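Local coordinates for A-adding tRNA nucleotidyltransferase (Aquifex aeolicus, PDB 4WC2), which adds the terminal adenosine to tRNAs whose 3' end finishes in CC, using ATP and releasing diphosphate, at residues 95-100 with 124-129; 105-110 with 137-142; 152-157 with 215-220; 223-228 with 266-271. One frame throughout, in Å; residues are numbered along the deposited sequence.

How the contacts relate
The four contacts form a chain of neighbours leading from the head domain into the helical remainder of this catalytic piece. Contacts 1 and 2, their centres about 11 Å apart, interleave along the sequence and meet where Phe127 packs on Ala110 and Leu141. Contact 2 and contact 3, about 16 Å apart between centres, both hold the ATP analogue, one at its ribose and the other at its adenine; Asp105 OD2 and Arg155 NH2 join them in a 3.0 Å salt bridge. Contact 4 lies about 17 Å beyond contact 3, centre to centre, and touches it through Leu218 with Phe225 and Trp227, but takes no part in the nucleotide pocket.

Contact 1. Residues 95-100 with 124-129; sequences ASLKED and IDYFGG
Lys98, in the first turn of helix 97-101, faces Tyr126 in the irregular segment that follows strand 123-124, with their CA atoms 7.4 Å apart and no hydrogen bond joining the two backbones. The contact is carried by the aliphatic part of the lysine. Its CG is anti to the backbone N (chi1 -170°) and the chain beyond is fully extended, which lays successive methylenes across one face of the Tyr126 ring. CG stands over the ring centre at 3.8 Å from the centroid, a CH-pi contact, while CB lies over the CE2 side and CD and CE pass on toward CD1. Phe127 comes in from another direction: its CZ, at the ring edge, faces Lys98 O at 4.1 Å, and one face of the same ring is taken by CB of Tyr126. Deeper in, Leu97 CD2 meets Ile124 CD1 at 3.9 Å, and both side chains reach Tyr14 of strand 12-16. Each segment also prepares a helix start. Ser96 and Glu99 form a capping box, in which Glu99 OE1 accepts from Ser96 N and Ser96 OG accepts weakly from Glu99 N. Asp125 OD1 takes the N-H of Gly129 at 2.9 Å through its syn lone pair, with OD2 serving Leu130 N. Together these features make a capped helix start packed on the head-domain sheet and on the loop leaving its edge strand, within the nucleotidyltransferase fold.

Contact 2. Residues 105-110 with 137-142; sequences DFTINA and VIRVLH. With APC (diphosphomethylphosphonic acid adenosyl ester), chain C.
The Phe106 ring lies between Ile138 CG2, 4.0 Å above one face and displaced toward the rim, and CB of Asp105, over the centre of the opposite face. At the ring edge, near its plane, are Val140 CG1, 3.9 Å from Phe106 CE1, and the carbonyl O of Arg139. That carbonyl also accepts the one hydrogen bond between the segments, from Thr107 N at 3.0 Å. Around this bond the packing is aliphatic: Ile108 CD1 meets Ile138 CD1 at 3.6 Å, and Thr107 CG2 and Leu141 CD2 lie alongside at 3.7 Å, on side chains running in opposite senses. Thr107 OG1 turns instead to Asp132, whose OD2 also receives the salt bridge from Arg139 NE.

The sequence Arg103-Arg104-Asp105 is the RRD signature of this family. A chi1 of 46° sets CG of Asp105 between its backbone N and carbonyl carbon, with the carboxylate beside Phe106 N and facing the ribose. Asp105 OD1 accepts a hydrogen bond from O2' of the ATP analogue at 2.8 Å. Asn109 ND2 donates to Asp105 OD1 at 3.2 Å, from the same face of its plane as Phe106 N; Arg155 NH2 holds OD2, and together they restrain the carboxylate.

Among its neighbours, the pair is wedged between helices: Phe106 packs on helix 151-163, Ile108 on helix 129-134 and Val140 on helix 145-148, while strand 137-138 runs parallel to strand 166-167.

Contact 3. Residues 152-157 with 215-220; sequences RILRAL and YRVLEE. With APC (diphosphomethylphosphonic acid adenosyl ester), chain C.
Ile153, Leu154 and Leu157 press on Val217 and Tyr215 from a helix whose other flank grips the adenine, so that one short piece of helix serves both hydrophobic core and nucleotide pocket. The helix carries the end of the EDxxR motif of the CCA-adding family, read here as Glu148-Asp149-Pro150-Val151-Arg152, which in relatives recognises the incoming base.

Arg152 reaches out with its chain extended from CG to NE, and both NE and NH2 point to N1 of the ATP analogue, at 2.9 Å and 3.2 Å. Both bonds are weak, since they are bent. N6 lies at the edge of the guanidinium, in its plane. Arg155 meets the base differently: a bend at chi3 (58°) turns its guanidinium flat over N7, which sits 3.3 Å above the centre of that plane. Its NH2 makes a salt bridge with Asp105 OD2, and Asp105 also binds the ribose through OD1, so the two groups that touch the nucleotide steady each other. NH1 of Arg152 is bound by Ser145 OG, and Arg152 also packs on a cytosine base of the bound RNA.

The opposite partner is the turn after helix 205-215, ended by a Schellman motif in which Arg216 has positive phi. This turn brings Val217 back toward helix 151-163. Val217 fits among three side chains: CG1 packs beside Ile153 CG2 at 4.0 Å and meets Leu157 CD1 tip to tip, while CG2 meets Leu154 CD2 at 3.8 Å. On the other branch of Leu157, CD2 approaches Tyr215 CD2 at 3.6 Å and CE2 at 3.8 Å.

Contact 4. Residues 223-228 with 266-271; sequences EGFQWN and SNLDYE
Phe225 and Leu268 meet because of how each leaves its backbone: a chi1 of 175° holds the phenylalanine CG trans to its own N, while in Leu268 chi1 -90° and chi2 -62° turn CD2 to the ring and CD1 to the main chain of the 223-228 segment. Leu268 CD2 approaches the rim of the Phe225 ring near its plane, 3.5 Å from Phe225 CD1, and the two side chains cross at about a right angle. Leu268 CD1 settles on the main chain instead, 3.5 Å from Gly224 C and 3.8 Å from Glu223 O. Gly224, at positive phi, has no side chain, and so the leucine methyl rests directly on the peptide.

Beyond the leucine, the Phe225 ring is packed against Trp227 of its own segment. Its CZ stands 3.8 Å above the indole plane, displaced toward the rim, while NE1 of Trp227 lies in the plane of the phenyl ring. Leu218 and Leu264 touch both aromatic residues, linking helices 218-221 and 257-264. Nearer the surface, Asn228 ND2 and Asn267 OD1 come only within 4.3 Å of each other and form no hydrogen bond. The OD1 of Asn228 is used to cap the next helix, 229-248, at Val231 N.

The contact thus ties the loop before helix 229-248 to the one before helix 270-279, in the all-helical part of the chain. With no hydrogen bond or salt bridge between the segments, its cohesion is apolar and non-directional, resting on dispersion and on the partial burial of Leu268, two methyls against the edge of the buried Phe225 and a peptide.

Contact 1. Residues 95-100 with 124-129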
# COMPACT_ATOMS: atom_id res chain seq x y z
N ALA A 95 -26.44 -21.26 -2.25
CA ALA A 95 -25.93 -20.54 -3.41
C ALA A 95 -24.83 -21.33 -4.11
O ALA A 95 -23.93 -21.87 -3.47
CB ALA A 95 -25.41 -19.18 -2.99
N SER A 96 -24.91 -21.39 -5.44
CA SER A 96 -23.88 -22.04 -6.23
C SER A 96 -22.62 -21.19 -6.27
O SER A 96 -22.67 -19.99 -6.00
CB SER A 96 -24.37 -22.32 -7.65
OG SER A 96 -24.22 -21.16 -8.46
N LEU A 97 -21.50 -21.82 -6.60
CA LEU A 97 -20.22 -21.13 -6.71
C LEU A 97 -20.29 -19.97 -7.71
O LEU A 97 -19.67 -18.93 -7.51
CB LEU A 97 -19.13 -22.11 -7.12
CG LEU A 97 -17.77 -21.53 -7.54
CD1 LEU A 97 -17.07 -20.88 -6.36
CD2 LEU A 97 -16.90 -22.60 -8.19
N LYS A 98 -21.07 -20.17 -8.77
CA LYS A 98 -21.24 -19.14 -9.79
C LYS A 98 -21.91 -17.89 -9.22
O LYS A 98 -21.47 -16.77 -9.49
CB LYS A 98 -22.04 -19.67 -10.97
CG LYS A 98 -22.05 -18.72 -12.16
CD LYS A 98 -22.83 -19.27 -13.33
CE LYS A 98 -22.78 -18.30 -14.50
NZ LYS A 98 -23.72 -18.67 -15.60
N GLU A 99 -22.96 -18.10 -8.43
CA GLU A 99 -23.67 -16.99 -7.79
C GLU A 99 -22.76 -16.23 -6.82
O GLU A 99 -22.95 -15.04 -6.60
CB GLU A 99 -24.91 -17.50 -7.05
CG GLU A 99 -26.03 -18.00 -7.96
CD GLU A 99 -27.27 -18.42 -7.19
OE1 GLU A 99 -27.12 -19.09 -6.15
OE2 GLU A 99 -28.39 -18.08 -7.63
N ASP A 100 -21.79 -16.94 -6.24
CA ASP A 100 -20.83 -16.32 -5.33
C ASP A 100 -19.73 -15.57 -6.08
O ASP A 100 -19.18 -14.59 -5.58
CB ASP A 100 -20.22 -17.37 -4.41
CG ASP A 100 -19.27 -16.77 -3.39
OD1 ASP A 100 -18.09 -16.54 -3.73
OD2 ASP A 100 -19.70 -16.53 -2.24
N ILE A 124 -11.78 -22.68 -12.83
CA ILE A 124 -13.17 -22.42 -13.17
C ILE A 124 -13.38 -20.94 -13.50
O ILE A 124 -13.29 -20.09 -12.62
CB ILE A 124 -14.12 -22.84 -12.04
CG1 ILE A 124 -13.92 -24.32 -11.70
CG2 ILE A 124 -15.56 -22.56 -12.41
CD1 ILE A 124 -14.78 -24.81 -10.56
N ASP A 125 -13.64 -20.65 -14.77
CA ASP A 125 -13.85 -19.28 -15.20
C ASP A 125 -15.16 -19.14 -15.98
O ASP A 125 -15.28 -19.62 -17.11
CB ASP A 125 -12.66 -18.82 -16.06
CG ASP A 125 -12.74 -17.36 -16.45
OD1 ASP A 125 -13.49 -16.60 -15.80
OD2 ASP A 125 -12.03 -16.97 -17.40
N TYR A 126 -16.13 -18.48 -15.37
CA TYR A 126 -17.41 -18.22 -16.03
C TYR A 126 -17.37 -16.97 -16.90
O TYR A 126 -17.89 -16.96 -18.02
CB TYR A 126 -18.52 -18.10 -14.99
CG TYR A 126 -18.73 -19.36 -14.17
CD1 TYR A 126 -19.31 -20.48 -14.73
CD2 TYR A 126 -18.34 -19.41 -12.84
CE1 TYR A 126 -19.50 -21.63 -13.98
CE2 TYR A 126 -18.52 -20.56 -12.08
CZ TYR A 126 -19.10 -21.67 -12.66
OH TYR A 126 -19.29 -22.81 -11.92
N PHE A 127 -16.74 -15.93 -16.38
CA PHE A 127 -16.88 -14.58 -16.92
C PHE A 127 -15.74 -14.17 -17.86
O PHE A 127 -15.69 -13.02 -18.30
CB PHE A 127 -17.01 -13.61 -15.76
CG PHE A 127 -17.89 -14.13 -14.66
CD1 PHE A 127 -19.25 -14.33 -14.88
CD2 PHE A 127 -17.37 -14.45 -13.42
CE1 PHE A 127 -20.06 -14.83 -13.89
CE2 PHE A 127 -18.18 -14.95 -12.42
CZ PHE A 127 -19.53 -15.14 -12.66
N GLY A 128 -14.84 -15.09 -18.15
CA GLY A 128 -13.78 -14.83 -19.10
C GLY A 128 -12.63 -14.06 -18.49
O GLY A 128 -11.96 -13.27 -19.16
N GLY A 129 -12.40 -14.29 -17.20
CA GLY A 129 -11.34 -13.62 -16.47
C GLY A 129 -9.94 -13.99 -16.91
O GLY A 129 -9.02 -13.18 -16.80

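Contact 2. Residues 105-110 with 137-142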
# COMPACT_ATOMS: atom_id res chain seq x y z
N ASP A 105 -15.90 -8.12 -7.99
CA ASP A 105 -15.64 -6.86 -8.70
C ASP A 105 -15.25 -7.06 -10.16
O ASP A 105 -15.97 -6.65 -11.06
CB ASP A 105 -14.55 -6.06 -7.97
CG ASP A 105 -13.36 -6.91 -7.57
OD1 ASP A 105 -13.27 -8.06 -8.06
OD2 ASP A 105 -12.53 -6.43 -6.78
N PHE A 106 -14.10 -7.68 -10.39
CA PHE A 106 -13.57 -7.79 -11.75
C PHE A 106 -13.32 -9.24 -12.16
O PHE A 106 -13.06 -10.10 -11.32
CB PHE A 106 -12.28 -6.97 -11.86
CG PHE A 106 -12.36 -5.64 -11.17
CD1 PHE A 106 -13.22 -4.65 -11.63
CD2 PHE A 106 -11.59 -5.38 -10.06
CE1 PHE A 106 -13.30 -3.43 -10.99
CE2 PHE A 106 -11.66 -4.16 -9.41
CZ PHE A 106 -12.52 -3.18 -9.88
N THR A 107 -13.39 -9.48 -13.46
CA THR A 107 -13.30 -10.83 -14.02
C THR A 107 -12.04 -11.57 -13.60
O THR A 107 -12.08 -12.77 -13.33
CB THR A 107 -13.35 -10.79 -15.56
OG1 THR A 107 -12.28 -9.97 -16.06
CG2 THR A 107 -14.67 -10.23 -16.04
N ILE A 108 -10.91 -10.86 -13.54
CA ILE A 108 -9.65 -11.47 -13.13
C ILE A 108 -9.68 -11.85 -11.65
O ILE A 108 -8.91 -12.70 -11.21
CB ILE A 108 -8.46 -10.53 -13.40
CG1 ILE A 108 -8.65 -9.19 -12.69
CG2 ILE A 108 -8.27 -10.33 -14.89
CD1 ILE A 108 -7.42 -8.31 -12.74
N ASN A 109 -10.58 -11.23 -10.89
CA ASN A 109 -10.78 -11.60 -9.49
C ASN A 109 -11.90 -12.62 -9.31
O ASN A 109 -12.13 -13.11 -8.21
CB ASN A 109 -11.07 -10.36 -8.65
CG ASN A 109 -9.87 -9.45 -8.51
OD1 ASN A 109 -8.73 -9.87 -8.71
ND2 ASN A 109 -10.12 -8.19 -8.15
N ALA A 110 -12.58 -12.94 -10.41
CA ALA A 110 -13.82 -13.72 -10.33
C ALA A 110 -13.63 -15.22 -10.57
O ALA A 110 -14.61 -15.96 -10.62
CB ALA A 110 -14.83 -13.17 -11.33
N VAL A 137 -6.62 -6.72 -19.10
CA VAL A 137 -7.85 -5.93 -19.08
C VAL A 137 -8.55 -5.97 -17.72
O VAL A 137 -8.74 -7.04 -17.14
CB VAL A 137 -8.83 -6.42 -20.16
CG1 VAL A 137 -10.19 -5.75 -20.01
CG2 VAL A 137 -8.25 -6.19 -21.55
N ILE A 138 -8.92 -4.80 -17.21
CA ILE A 138 -9.74 -4.70 -16.01
C ILE A 138 -11.20 -4.51 -16.41
O ILE A 138 -11.56 -3.49 -17.01
CB ILE A 138 -9.30 -3.53 -15.11
CG1 ILE A 138 -7.84 -3.70 -14.69
CG2 ILE A 138 -10.21 -3.42 -13.90
CD1 ILE A 138 -7.60 -4.90 -13.83
N ARG A 139 -12.03 -5.49 -16.09
CA ARG A 139 -13.42 -5.49 -16.56
C ARG A 139 -14.42 -5.87 -15.47
O ARG A 139 -14.27 -6.89 -14.80
CB ARG A 139 -13.55 -6.45 -17.75
CG ARG A 139 -14.96 -6.55 -18.31
CD ARG A 139 -15.03 -7.63 -19.37
NE ARG A 139 -13.96 -7.50 -20.36
CZ ARG A 139 -14.06 -6.78 -21.48
NH1 ARG A 139 -15.18 -6.12 -21.75
NH2 ARG A 139 -13.04 -6.72 -22.31
N VAL A 140 -15.46 -5.05 -15.31
CA VAL A 140 -16.51 -5.34 -14.34
C VAL A 140 -17.46 -6.42 -14.87
O VAL A 140 -17.55 -6.64 -16.08
CB VAL A 140 -17.32 -4.07 -13.99
CG1 VAL A 140 -16.45 -3.07 -13.25
CG2 VAL A 140 -17.92 -3.45 -15.24
N LEU A 141 -18.16 -7.09 -13.96
CA LEU A 141 -19.06 -8.17 -14.33
C LEU A 141 -20.41 -7.66 -14.84
O LEU A 141 -21.04 -8.29 -15.69
CB LEU A 141 -19.27 -9.11 -13.14
CG LEU A 141 -18.01 -9.80 -12.61
CD1 LEU A 141 -18.31 -10.61 -11.37
CD2 LEU A 141 -17.42 -10.68 -13.68
N HIS A 142 -20.87 -6.52 -14.31
CA HIS A 142 -22.18 -5.97 -14.67
C HIS A 142 -22.15 -4.44 -14.68
O HIS A 142 -21.33 -3.84 -14.00
CB HIS A 142 -23.25 -6.49 -13.71
CG HIS A 142 -22.85 -6.43 -12.27
ND1 HIS A 142 -22.20 -7.47 -11.64
CD2 HIS A 142 -23.00 -5.46 -11.34
CE1 HIS A 142 -21.97 -7.14 -10.38
NE2 HIS A 142 -22.44 -5.92 -10.18
PG APC C . -5.47 -7.50 -1.71
O1G APC C . -5.05 -8.79 -1.03
O2G APC C . -6.41 -6.70 -0.79
O3G APC C . -4.20 -6.66 -2.02
PB APC C . -7.50 -8.74 -3.15
O1B APC C . -7.98 -8.82 -4.60
O2B APC C . -7.18 -10.14 -2.65
O3B APC C . -6.23 -7.85 -3.07
PA APC C . -9.32 -8.93 -0.70
O1A APC C . -8.07 -9.63 -0.07
O2A APC C . -9.97 -7.97 0.39
C3A APC C . -8.84 -7.94 -2.14
O5' APC C . -10.41 -10.02 -1.11
C5' APC C . -10.30 -10.67 -2.32
C4' APC C . -11.66 -11.01 -2.83
O4' APC C . -12.54 -10.22 -2.27
C3' APC C . -11.73 -10.81 -4.45
O3' APC C . -12.49 -11.96 -5.08
C2' APC C . -12.30 -9.77 -4.66
O2' APC C . -13.17 -9.88 -5.92
C1' APC C . -13.24 -9.55 -3.37
N9 APC C . -13.39 -8.26 -3.11
C8 APC C . -12.67 -7.36 -2.38
N7 APC C . -13.33 -6.20 -2.50
C5 APC C . -14.44 -6.42 -3.29
C6 APC C . -15.48 -5.60 -3.75
N6 APC C . -15.58 -4.21 -3.43
N1 APC C . -16.48 -6.01 -4.53
C2 APC C . -16.47 -7.33 -4.90
N3 APC C . -15.46 -8.17 -4.46
C4 APC C . -14.46 -7.71 -3.67

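Contact 3. Residues 152-157 with 215-220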
# COMPACT_ATOMS: atom_id res chain seq x y z
N ARG A 152 -14.96 0.33 -5.46
CA ARG A 152 -14.36 -0.36 -6.60
C ARG A 152 -13.72 0.61 -7.58
O ARG A 152 -12.72 0.28 -8.22
CB ARG A 152 -15.41 -1.22 -7.32
CG ARG A 152 -15.96 -2.36 -6.47
CD ARG A 152 -17.05 -3.11 -7.21
NE ARG A 152 -17.74 -4.07 -6.35
CZ ARG A 152 -18.81 -4.78 -6.71
NH1 ARG A 152 -19.32 -4.63 -7.92
NH2 ARG A 152 -19.36 -5.62 -5.85
N ILE A 153 -14.28 1.82 -7.69
CA ILE A 153 -13.72 2.87 -8.53
C ILE A 153 -12.23 3.02 -8.26
O ILE A 153 -11.42 3.05 -9.18
CB ILE A 153 -14.41 4.23 -8.32
CG1 ILE A 153 -15.87 4.17 -8.76
CG2 ILE A 153 -13.67 5.33 -9.09
CD1 ILE A 153 -16.63 5.45 -8.47
N LEU A 154 -11.88 3.09 -6.98
CA LEU A 154 -10.48 3.15 -6.59
C LEU A 154 -9.80 1.82 -6.92
O LEU A 154 -8.76 1.80 -7.59
CB LEU A 154 -10.33 3.47 -5.11
CG LEU A 154 -10.83 4.85 -4.67
CD1 LEU A 154 -10.36 5.17 -3.26
CD2 LEU A 154 -10.38 5.93 -5.64
N ARG A 155 -10.42 0.73 -6.47
CA ARG A 155 -9.84 -0.61 -6.60
C ARG A 155 -9.36 -0.89 -8.02
O ARG A 155 -8.19 -1.25 -8.22
CB ARG A 155 -10.85 -1.67 -6.17
CG ARG A 155 -11.05 -1.75 -4.65
CD ARG A 155 -12.06 -2.82 -4.24
NE ARG A 155 -11.70 -4.15 -4.70
CZ ARG A 155 -10.78 -4.92 -4.13
NH1 ARG A 155 -10.12 -4.48 -3.06
NH2 ARG A 155 -10.51 -6.13 -4.61
N ALA A 156 -10.24 -0.66 -8.99
CA ALA A 156 -9.91 -0.87 -10.39
C ALA A 156 -8.60 -0.19 -10.72
O ALA A 156 -7.63 -0.85 -11.14
CB ALA A 156 -11.02 -0.35 -11.29
N LEU A 157 -8.55 1.11 -10.46
CA LEU A 157 -7.38 1.91 -10.76
C LEU A 157 -6.16 1.28 -10.13
O LEU A 157 -5.14 1.07 -10.80
CB LEU A 157 -7.57 3.35 -10.27
CG LEU A 157 -8.83 4.05 -10.79
CD1 LEU A 157 -8.92 5.49 -10.30
CD2 LEU A 157 -8.89 3.97 -12.31
N TYR A 215 -8.82 10.20 -13.79
CA TYR A 215 -10.25 10.04 -13.54
C TYR A 215 -10.77 10.95 -12.43
O TYR A 215 -11.94 10.88 -12.05
CB TYR A 215 -10.56 8.57 -13.24
CG TYR A 215 -10.22 7.69 -14.43
CD1 TYR A 215 -10.99 7.72 -15.58
CD2 TYR A 215 -9.11 6.85 -14.41
CE1 TYR A 215 -10.68 6.94 -16.67
CE2 TYR A 215 -8.79 6.06 -15.50
CZ TYR A 215 -9.58 6.11 -16.63
OH TYR A 215 -9.27 5.32 -17.72
N ARG A 216 -9.89 11.81 -11.91
CA ARG A 216 -10.26 12.90 -11.01
C ARG A 216 -10.98 12.43 -9.74
O ARG A 216 -11.96 13.04 -9.31
CB ARG A 216 -11.14 13.91 -11.75
CG ARG A 216 -10.43 14.67 -12.86
CD ARG A 216 -11.35 15.70 -13.51
NE ARG A 216 -12.38 15.07 -14.34
CZ ARG A 216 -12.27 14.88 -15.65
NH1 ARG A 216 -11.17 15.26 -16.29
NH2 ARG A 216 -13.26 14.30 -16.32
N VAL A 217 -10.51 11.33 -9.16
CA VAL A 217 -11.12 10.78 -7.96
C VAL A 217 -10.67 11.48 -6.67
O VAL A 217 -11.41 11.53 -5.69
CB VAL A 217 -10.84 9.26 -7.83
CG1 VAL A 217 -11.35 8.53 -9.07
CG2 VAL A 217 -9.36 9.00 -7.64
N LEU A 218 -9.47 12.04 -6.69
CA LEU A 218 -8.91 12.71 -5.52
C LEU A 218 -9.68 13.98 -5.18
O LEU A 218 -9.82 14.33 -4.01
CB LEU A 218 -7.43 13.04 -5.73
CG LEU A 218 -6.43 11.89 -5.64
CD1 LEU A 218 -5.00 12.40 -5.78
CD2 LEU A 218 -6.61 11.14 -4.33
N GLU A 219 -10.18 14.66 -6.20
CA GLU A 219 -10.94 15.89 -6.00
C GLU A 219 -12.23 15.63 -5.21
O GLU A 219 -12.72 16.50 -4.50
CB GLU A 219 -11.27 16.55 -7.34
CG GLU A 219 -10.08 17.18 -8.05
CD GLU A 219 -9.30 16.19 -8.90
OE1 GLU A 219 -9.38 14.97 -8.63
OE2 GLU A 219 -8.62 16.63 -9.85
N GLU A 220 -12.77 14.42 -5.35
CA GLU A 220 -13.98 14.05 -4.63
C GLU A 220 -13.70 13.64 -3.19
O GLU A 220 -14.42 14.03 -2.27
CB GLU A 220 -14.70 12.92 -5.36
CG GLU A 220 -15.02 13.23 -6.82
CD GLU A 220 -15.93 14.43 -6.98
OE1 GLU A 220 -16.81 14.64 -6.12
OE2 GLU A 220 -15.77 15.17 -7.97
PG APC C . -5.47 -7.50 -1.71
O1G APC C . -5.05 -8.79 -1.03
O2G APC C . -6.41 -6.70 -0.79
O3G APC C . -4.20 -6.66 -2.02
PB APC C . -7.50 -8.74 -3.15
O1B APC C . -7.98 -8.82 -4.60
O2B APC C . -7.18 -10.14 -2.65
O3B APC C . -6.23 -7.85 -3.07
PA APC C . -9.32 -8.93 -0.70
O1A APC C . -8.07 -9.63 -0.07
O2A APC C . -9.97 -7.97 0.39
C3A APC C . -8.84 -7.94 -2.14
O5' APC C . -10.41 -10.02 -1.11
C5' APC C . -10.30 -10.67 -2.32
C4' APC C . -11.66 -11.01 -2.83
O4' APC C . -12.54 -10.22 -2.27
C3' APC C . -11.73 -10.81 -4.45
O3' APC C . -12.49 -11.96 -5.08
C2' APC C . -12.30 -9.77 -4.66
O2' APC C . -13.17 -9.88 -5.92
C1' APC C . -13.24 -9.55 -3.37
N9 APC C . -13.39 -8.26 -3.11
C8 APC C . -12.67 -7.36 -2.38
N7 APC C . -13.33 -6.20 -2.50
C5 APC C . -14.44 -6.42 -3.29
C6 APC C . -15.48 -5.60 -3.75
N6 APC C . -15.58 -4.21 -3.43
N1 APC C . -16.48 -6.01 -4.53
C2 APC C . -16.47 -7.33 -4.90
N3 APC C . -15.46 -8.17 -4.46
C4 APC C . -14.46 -7.71 -3.67

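Contact 4. Residues 223-228 with 266-271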
# COMPACT_ATOMS: atom_id res chain seq x y z
N GLU A 223 -11.21 17.07 0.24
CA GLU A 223 -11.84 18.37 0.07
C GLU A 223 -10.81 19.48 -0.08
O GLU A 223 -9.91 19.62 0.75
CB GLU A 223 -12.78 18.68 1.24
CG GLU A 223 -13.48 20.02 1.14
CD GLU A 223 -14.40 20.12 -0.06
OE1 GLU A 223 -14.90 19.07 -0.53
OE2 GLU A 223 -14.62 21.25 -0.55
N GLY A 224 -10.94 20.26 -1.15
CA GLY A 224 -10.04 21.38 -1.39
C GLY A 224 -8.87 21.03 -2.29
O GLY A 224 -8.22 21.92 -2.84
N PHE A 225 -8.61 19.74 -2.45
CA PHE A 225 -7.48 19.28 -3.26
C PHE A 225 -7.68 19.56 -4.74
O PHE A 225 -8.75 19.34 -5.29
CB PHE A 225 -7.24 17.78 -3.05
CG PHE A 225 -6.17 17.21 -3.93
CD1 PHE A 225 -4.83 17.32 -3.58
CD2 PHE A 225 -6.49 16.55 -5.11
CE1 PHE A 225 -3.84 16.80 -4.39
CE2 PHE A 225 -5.50 16.02 -5.92
CZ PHE A 225 -4.17 16.15 -5.56
N GLN A 226 -6.62 20.05 -5.38
CA GLN A 226 -6.60 20.24 -6.83
C GLN A 226 -5.24 19.86 -7.39
O GLN A 226 -4.24 19.86 -6.67
CB GLN A 226 -6.94 21.69 -7.19
CG GLN A 226 -8.40 22.07 -6.95
CD GLN A 226 -9.37 21.21 -7.74
OE1 GLN A 226 -9.06 20.76 -8.85
NE2 GLN A 226 -10.55 20.98 -7.18
N TRP A 227 -5.20 19.52 -8.68
CA TRP A 227 -3.96 19.13 -9.33
C TRP A 227 -3.27 20.31 -10.01
O TRP A 227 -3.92 21.19 -10.58
CB TRP A 227 -4.22 18.03 -10.37
CG TRP A 227 -4.33 16.65 -9.81
CD1 TRP A 227 -5.48 15.97 -9.52
CD2 TRP A 227 -3.25 15.77 -9.48
NE1 TRP A 227 -5.18 14.72 -9.03
CE2 TRP A 227 -3.81 14.57 -8.99
CE3 TRP A 227 -1.85 15.87 -9.55
CZ2 TRP A 227 -3.04 13.49 -8.58
CZ3 TRP A 227 -1.09 14.80 -9.14
CH2 TRP A 227 -1.68 13.62 -8.66
N ASN A 228 -1.94 20.32 -9.94
CA ASN A 228 -1.14 21.26 -10.72
C ASN A 228 0.14 20.58 -11.19
O ASN A 228 0.39 19.42 -10.87
CB ASN A 228 -0.83 22.52 -9.91
CG ASN A 228 -0.05 22.22 -8.64
OD1 ASN A 228 1.17 22.18 -8.65
ND2 ASN A 228 -0.78 22.03 -7.54
N SER A 266 0.57 18.87 0.16
CA SER A 266 1.49 19.94 0.55
C SER A 266 0.89 21.34 0.37
O SER A 266 1.13 22.22 1.19
CB SER A 266 2.79 19.84 -0.26
OG SER A 266 2.53 19.86 -1.65
N ASN A 267 0.11 21.52 -0.69
CA ASN A 267 -0.51 22.82 -0.96
C ASN A 267 -1.84 23.00 -0.24
O ASN A 267 -2.38 24.11 -0.19
CB ASN A 267 -0.70 23.01 -2.46
CG ASN A 267 0.61 23.09 -3.21
OD1 ASN A 267 1.15 22.08 -3.66
ND2 ASN A 267 1.14 24.30 -3.35
N LEU A 268 -2.36 21.91 0.32
CA LEU A 268 -3.61 21.97 1.07
C LEU A 268 -3.42 22.72 2.38
O LEU A 268 -2.30 22.85 2.87
CB LEU A 268 -4.14 20.55 1.35
CG LEU A 268 -5.08 19.92 0.33
CD1 LEU A 268 -6.35 20.74 0.19
CD2 LEU A 268 -4.40 19.75 -1.03
N ASP A 269 -4.52 23.23 2.93
CA ASP A 269 -4.48 23.92 4.21
C ASP A 269 -4.03 22.97 5.31
O ASP A 269 -4.24 21.76 5.21
CB ASP A 269 -5.85 24.52 4.55
CG ASP A 269 -6.36 25.44 3.46
OD1 ASP A 269 -6.07 25.19 2.27
OD2 ASP A 269 -7.06 26.43 3.79
N TYR A 270 -3.41 23.52 6.35
CA TYR A 270 -2.91 22.70 7.45
C TYR A 270 -4.05 21.98 8.17
O TYR A 270 -3.87 20.87 8.67
CB TYR A 270 -2.13 23.56 8.45
CG TYR A 270 -1.69 22.80 9.68
CD1 TYR A 270 -0.64 21.90 9.62
CD2 TYR A 270 -2.34 22.97 10.89
CE1 TYR A 270 -0.23 21.19 10.73
CE2 TYR A 270 -1.94 22.27 12.02
CZ TYR A 270 -0.89 21.38 11.93
OH TYR A 270 -0.49 20.69 13.05
N GLU A 271 -5.22 22.61 8.22
CA GLU A 271 -6.38 22.02 8.86
C GLU A 271 -6.83 20.76 8.11
O GLU A 271 -6.95 19.68 8.70
CB GLU A 271 -7.53 23.03 8.93
CG GLU A 271 -8.64 22.65 9.89
CD GLU A 271 -8.25 22.81 11.34
OE1 GLU A 271 -7.25 23.51 11.62
OE2 GLU A 271 -8.93 22.22 12.21